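Local coordinates for protein toluene, o-xylene monooxygenase oxygenase subunit (Pseudomonas stutzeri, PDB 2INC) that forms part of the oxygenase component of a multi-subunit monooxygenase that probably hydroxylates toluene, o-xylene and related aromatics with molecular oxygen, at residues 125-129 with 155-159; 198-202 with 214-219. All coordinates share one frame; numbering follows the deposited sequence.

Interaction 1: 125-129 with 155-159; sequences FHALQ and HLRWL
OE1 of Q129 meets the methyl CD2 of L159 at 3.4 Å across the contact, and within its own helix it accepts a weak hydrogen bond from ND1 of H126, 3.0 Å long and bent to 141° at the hydrogen. With CG anti to the backbone N and the chain extended, Q129 carries its amide past L156. NE2 of Q129 hydrogen-bonds polar side chains, and NE2 of H126 a basic one, of the chain of another protein, so these two residues suit the side facing that subunit. The two helices run nearly antiparallel, 161° between directions and 8.3 Å apart at the axes, and pack as neighbours in the ferritin-like bundle of this hydroxylase family. H155 lies flat against L128, whose CB sits over the centre of the imidazole, 3.7 Å from its centroid, while CD2 of H155 comes to 3.1 Å from the carbonyl O of L128. ND1 of H155 lies over one face of W158, and its ring also meets H257. With an alanine here the imidazole is gone, which would probably leave L128 CB and that indole face without their flat partner. The six-membered ring of W158 turns its edge to one face of F125, a T-shaped pair with planes at 73° and centroids 5.3 Å apart. CB of W158 covers that ring too, while NE1 of W158 hydrogen-bonds the carboxylate of D253, which helps fix the indole's turn.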
loop_
_atom_site.group_PDB
_atom_site.type_symbol
_atom_site.label_atom_id
_atom_site.label_comp_id
_atom_site.label_asym_id
_atom_site.label_seq_id
_atom_site.Cartn_x
_atom_site.Cartn_y
_atom_site.Cartn_z
ATOM N N PHE B 125 -16.146 30.563 -8.715
ATOM C CA PHE B 125 -15.901 29.225 -8.145
ATOM C C PHE B 125 -15.210 29.341 -6.802
ATOM O O PHE B 125 -15.521 28.560 -5.895
ATOM C CB PHE B 125 -15.059 28.314 -9.101
ATOM C CG PHE B 125 -15.761 27.947 -10.392
ATOM C CD1 PHE B 125 -14.999 27.578 -11.524
ATOM C CD2 PHE B 125 -17.139 27.940 -10.500
ATOM C CE1 PHE B 125 -15.584 27.225 -12.729
ATOM C CE2 PHE B 125 -17.761 27.601 -11.714
ATOM C CZ PHE B 125 -16.985 27.233 -12.834
ATOM N N HIS B 126 -14.296 30.318 -6.648
ATOM C CA HIS B 126 -13.708 30.532 -5.337
ATOM C C HIS B 126 -14.747 31.038 -4.318
ATOM O O HIS B 126 -14.744 30.587 -3.187
ATOM C CB HIS B 126 -12.520 31.492 -5.373
ATOM C CG HIS B 126 -11.811 31.577 -4.050
ATOM N ND1 HIS B 126 -11.126 30.513 -3.506
ATOM C CD2 HIS B 126 -11.770 32.562 -3.127
ATOM C CE1 HIS B 126 -10.651 30.855 -2.318
ATOM N NE2 HIS B 126 -11.013 32.104 -2.073
ATOM N N ALA B 127 -15.687 31.877 -4.746
ATOM C CA ALA B 127 -16.776 32.329 -3.864
ATOM C C ALA B 127 -17.638 31.129 -3.452
ATOM O O ALA B 127 -18.069 31.060 -2.317
ATOM C CB ALA B 127 -17.640 33.380 -4.580
ATOM N N LEU B 128 -17.812 30.152 -4.331
ATOM C CA LEU B 128 -18.540 28.942 -3.935
ATOM C C LEU B 128 -17.743 28.111 -2.930
ATOM O O LEU B 128 -18.334 27.476 -2.014
ATOM C CB LEU B 128 -18.876 28.090 -5.164
ATOM C CG LEU B 128 -19.899 28.640 -6.160
ATOM C CD1 LEU B 128 -20.020 27.614 -7.299
ATOM C CD2 LEU B 128 -21.226 28.868 -5.474
ATOM N N GLN B 129 -16.433 28.021 -3.145
ATOM C CA GLN B 129 -15.499 27.360 -2.232
ATOM C C GLN B 129 -15.650 27.963 -0.855
ATOM O O GLN B 129 -15.747 27.271 0.125
ATOM C CB GLN B 129 -14.082 27.597 -2.755
ATOM C CG GLN B 129 -12.952 26.931 -1.931
ATOM C CD GLN B 129 -11.627 27.217 -2.553
ATOM O OE1 GLN B 129 -11.576 27.587 -3.731
ATOM N NE2 GLN B 129 -10.534 27.097 -1.762
ATOM N N HIS B 155 -15.084 22.532 -5.273
ATOM C CA HIS B 155 -15.128 23.878 -5.820
ATOM C C HIS B 155 -13.694 24.363 -6.010
ATOM O O HIS B 155 -13.420 25.098 -6.955
ATOM C CB HIS B 155 -15.831 24.873 -4.851
ATOM C CG HIS B 155 -17.323 24.632 -4.649
ATOM N ND1 HIS B 155 -18.195 24.248 -5.649
ATOM C CD2 HIS B 155 -18.075 24.744 -3.537
ATOM C CE1 HIS B 155 -19.415 24.134 -5.163
ATOM N NE2 HIS B 155 -19.374 24.441 -3.885
ATOM N N LEU B 156 -12.785 23.929 -5.146
ATOM C CA LEU B 156 -11.346 24.279 -5.343
ATOM C C LEU B 156 -10.783 23.624 -6.624
ATOM O O LEU B 156 -10.004 24.216 -7.376
ATOM C CB LEU B 156 -10.530 23.817 -4.137
ATOM C CG LEU B 156 -8.973 23.989 -4.216
ATOM C CD1 LEU B 156 -8.622 25.415 -4.677
ATOM C CD2 LEU B 156 -8.210 23.625 -2.937
ATOM N N ARG B 157 -11.244 22.411 -6.880
ATOM C CA ARG B 157 -10.872 21.693 -8.094
ATOM C C ARG B 157 -11.335 22.510 -9.303
ATOM O O ARG B 157 -10.573 22.681 -10.262
ATOM C CB ARG B 157 -11.605 20.356 -8.074
ATOM C CG ARG B 157 -11.232 19.462 -9.254
ATOM C CD ARG B 157 -12.221 18.375 -9.386
ATOM N NE ARG B 157 -11.864 17.509 -10.539
ATOM C CZ ARG B 157 -12.731 16.830 -11.300
ATOM N NH1 ARG B 157 -12.271 16.104 -12.330
ATOM N NH2 ARG B 157 -14.034 16.849 -11.069
ATOM N N TRP B 158 -12.562 23.052 -9.272
ATOM C CA TRP B 158 -13.038 23.795 -10.453
ATOM C C TRP B 158 -12.236 25.080 -10.641
ATOM O O TRP B 158 -11.827 25.444 -11.769
ATOM C CB TRP B 158 -14.523 24.148 -10.344
ATOM C CG TRP B 158 -15.451 23.078 -10.149
ATOM C CD1 TRP B 158 -15.212 21.732 -10.225
ATOM C CD2 TRP B 158 -16.850 23.225 -9.880
ATOM N NE1 TRP B 158 -16.393 21.033 -9.995
ATOM C CE2 TRP B 158 -17.392 21.935 -9.745
ATOM C CE3 TRP B 158 -17.700 24.343 -9.659
ATOM C CZ2 TRP B 158 -18.730 21.716 -9.467
ATOM C CZ3 TRP B 158 -19.041 24.117 -9.363
ATOM C CH2 TRP B 158 -19.545 22.805 -9.271
ATOM N N LEU B 159 -11.999 25.799 -9.544
ATOM C CA LEU B 159 -11.129 26.967 -9.595
ATOM C C LEU B 159 -9.779 26.585 -10.220
ATOM O O LEU B 159 -9.263 27.325 -11.068
ATOM C CB LEU B 159 -10.913 27.576 -8.198
ATOM C CG LEU B 159 -9.729 28.499 -7.867
ATOM C CD1 LEU B 159 -9.865 29.794 -8.628
ATOM C CD2 LEU B 159 -9.756 28.781 -6.385
#

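Interaction 2: 198-202 with 214-219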
loop_
_atom_site.group_PDB
_atom_site.type_symbol
_atom_site.label_atom_id
_atom_site.label_comp_id
_atom_site.label_asym_id
_atom_site.label_seq_id
_atom_site.Cartn_x
_atom_site.Cartn_y
_atom_site.Cartn_z
ATOM N N LEU B 198 -25.684 38.103 -6.101
ATOM C CA LEU B 198 -26.184 36.880 -5.488
ATOM C C LEU B 198 -25.155 36.233 -4.514
ATOM O O LEU B 198 -25.440 36.024 -3.336
ATOM C CB LEU B 198 -26.509 35.888 -6.583
ATOM C CG LEU B 198 -26.925 34.496 -6.077
ATOM C CD1 LEU B 198 -28.129 34.481 -5.071
ATOM C CD2 LEU B 198 -27.185 33.582 -7.263
ATOM N N ILE B 199 -23.960 35.935 -5.011
ATOM C CA ILE B 199 -22.968 35.276 -4.172
ATOM C C ILE B 199 -22.453 36.225 -3.050
ATOM O O ILE B 199 -22.253 35.754 -1.938
ATOM C CB ILE B 199 -21.816 34.645 -4.996
ATOM C CG1 ILE B 199 -21.048 33.603 -4.146
ATOM C CG2 ILE B 199 -20.806 35.694 -5.352
ATOM C CD1 ILE B 199 -21.916 32.408 -3.518
ATOM N N GLU B 200 -22.219 37.534 -3.287
ATOM C CA GLU B 200 -21.809 38.360 -2.142
ATOM C C GLU B 200 -22.825 38.375 -1.009
ATOM O O GLU B 200 -22.433 38.318 0.169
ATOM C CB GLU B 200 -21.506 39.796 -2.538
ATOM C CG GLU B 200 -20.224 39.870 -3.374
ATOM C CD GLU B 200 -19.876 41.306 -3.806
ATOM O OE1 GLU B 200 -20.577 42.277 -3.421
ATOM O OE2 GLU B 200 -18.883 41.441 -4.544
ATOM N N LYS B 201 -24.118 38.496 -1.349
ATOM C CA LYS B 201 -25.168 38.453 -0.318
ATOM C C LYS B 201 -25.296 37.099 0.350
ATOM O O LYS B 201 -25.408 37.020 1.600
ATOM C CB LYS B 201 -26.527 38.877 -0.886
ATOM C CG LYS B 201 -26.522 40.392 -1.233
ATOM C CD LYS B 201 -27.898 40.826 -1.758
ATOM C CE LYS B 201 -27.880 42.363 -1.810
ATOM N NZ LYS B 201 -29.084 43.004 -2.507
ATOM N N ALA B 202 -25.286 36.038 -0.466
ATOM C CA ALA B 202 -25.345 34.656 0.059
ATOM C C ALA B 202 -24.171 34.386 1.018
ATOM O O ALA B 202 -24.345 33.738 2.024
ATOM C CB ALA B 202 -25.395 33.618 -1.063
ATOM N N ALA B 214 -29.213 29.037 0.537
ATOM C CA ALA B 214 -28.729 30.024 -0.373
ATOM C C ALA B 214 -27.637 29.483 -1.277
ATOM O O ALA B 214 -27.665 29.738 -2.494
ATOM C CB ALA B 214 -28.305 31.326 0.372
ATOM N N ILE B 215 -26.695 28.712 -0.725
ATOM C CA ILE B 215 -25.547 28.241 -1.538
ATOM C C ILE B 215 -25.905 26.984 -2.328
ATOM O O ILE B 215 -25.674 26.913 -3.526
ATOM C CB ILE B 215 -24.335 27.903 -0.644
ATOM C CG1 ILE B 215 -23.865 29.124 0.120
ATOM C CG2 ILE B 215 -23.212 27.312 -1.492
ATOM C CD1 ILE B 215 -23.413 30.224 -0.794
ATOM N N ASN B 216 -26.472 25.998 -1.660
ATOM C CA ASN B 216 -26.594 24.699 -2.312
ATOM C C ASN B 216 -27.897 24.587 -3.039
ATOM O O ASN B 216 -28.001 23.832 -4.047
ATOM C CB ASN B 216 -26.492 23.547 -1.312
ATOM C CG ASN B 216 -25.039 23.015 -1.174
ATOM O OD1 ASN B 216 -24.097 23.768 -1.321
ATOM N ND2 ASN B 216 -24.887 21.727 -0.889
ATOM N N LEU B 217 -28.929 25.251 -2.516
ATOM C CA LEU B 217 -30.247 25.003 -3.136
ATOM C C LEU B 217 -30.568 26.024 -4.194
ATOM O O LEU B 217 -31.343 25.732 -5.107
ATOM C CB LEU B 217 -31.382 24.885 -2.098
ATOM C CG LEU B 217 -31.282 23.753 -1.066
ATOM C CD1 LEU B 217 -32.542 23.654 -0.218
ATOM C CD2 LEU B 217 -30.974 22.491 -1.707
ATOM N N VAL B 218 -29.954 27.203 -4.097
ATOM C CA VAL B 218 -30.311 28.301 -4.982
ATOM C C VAL B 218 -29.136 28.723 -5.844
ATOM O O VAL B 218 -29.220 28.653 -7.067
ATOM C CB VAL B 218 -30.888 29.535 -4.209
ATOM C CG1 VAL B 218 -31.144 30.713 -5.170
ATOM C CG2 VAL B 218 -32.198 29.120 -3.458
ATOM N N THR B 219 -28.051 29.170 -5.224
ATOM C CA THR B 219 -26.930 29.690 -5.996
ATOM C C THR B 219 -26.278 28.611 -6.887
ATOM O O THR B 219 -26.103 28.792 -8.110
ATOM C CB THR B 219 -25.932 30.272 -5.048
ATOM O OG1 THR B 219 -26.584 31.330 -4.354
ATOM C CG2 THR B 219 -24.735 30.845 -5.795
#
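CD1 of I199 meets CD1 of I215 at 3.8 Å, and the same methyl of I199 reaches CG2 of T219, so one long branched side chain spans two successive turns of the facing helix. I199 extends its CG1 branch anti to the backbone N (chi1 -162°), which carries the terminal methyl across to these partners. Where the helices come nearest, A202 and A214 face each other through their CB atoms, 4.0 Å apart; their small size suits the closest backbone approach, and CD1 of I215 fills in beside CB of A202. The side chains of L198 and T219 run alongside each other with opposite headings, with CD1 of L198 3.6 Å from OG1 of T219. A hydroxyl can sit against leucine here because its polar demand is met at home: OG1 of T219 donates to the carbonyl O of A214 over 2.7 Å, from above the carbonyl plane. The backbone N of T219 reaches the same oxygen at 2.8 Å from the opposite face, so two donors of T219 grip this oxygen, and the bond from OG1 fixes the turn of the threonine side chain. Outside this layer, L128 backs I199 and T219, while W285 lies against A214 and L288 against L198. The bond from the T219 backbone N spans five residues, one more than in an alpha-helix, and makes a wider pi-type turn; such turns are a recurring feature of helices in ferritin-like bundles, and this one lies in helix 208-237 where it packs roughly antiparallel (150° between the segments) on helix 190-202.

Interaction 1 closes before interaction 2 opens along the chain: it pairs helices 121-138 and 142-172, and interaction 2 pairs helices 190-202 and 208-237. They lie about 14 Å apart, centre to centre, and both are buried within the same ferritin-like helical family region. Helix 121-138 links them, because its 125-129 segment faces helix 142-172 on one side and reaches the second pair on another: CB of A127 meets CG1 of I199 at 3.4 Å, and CD2 of L128 touches CG2 of T219 at 4.0 Å. Together they are adjoining parts of one buried bundle interior, mainly apolar at interaction 2 and mixed with polar and aromatic groups at interaction 1, where the chain of another protein bonds to H126 and Q129.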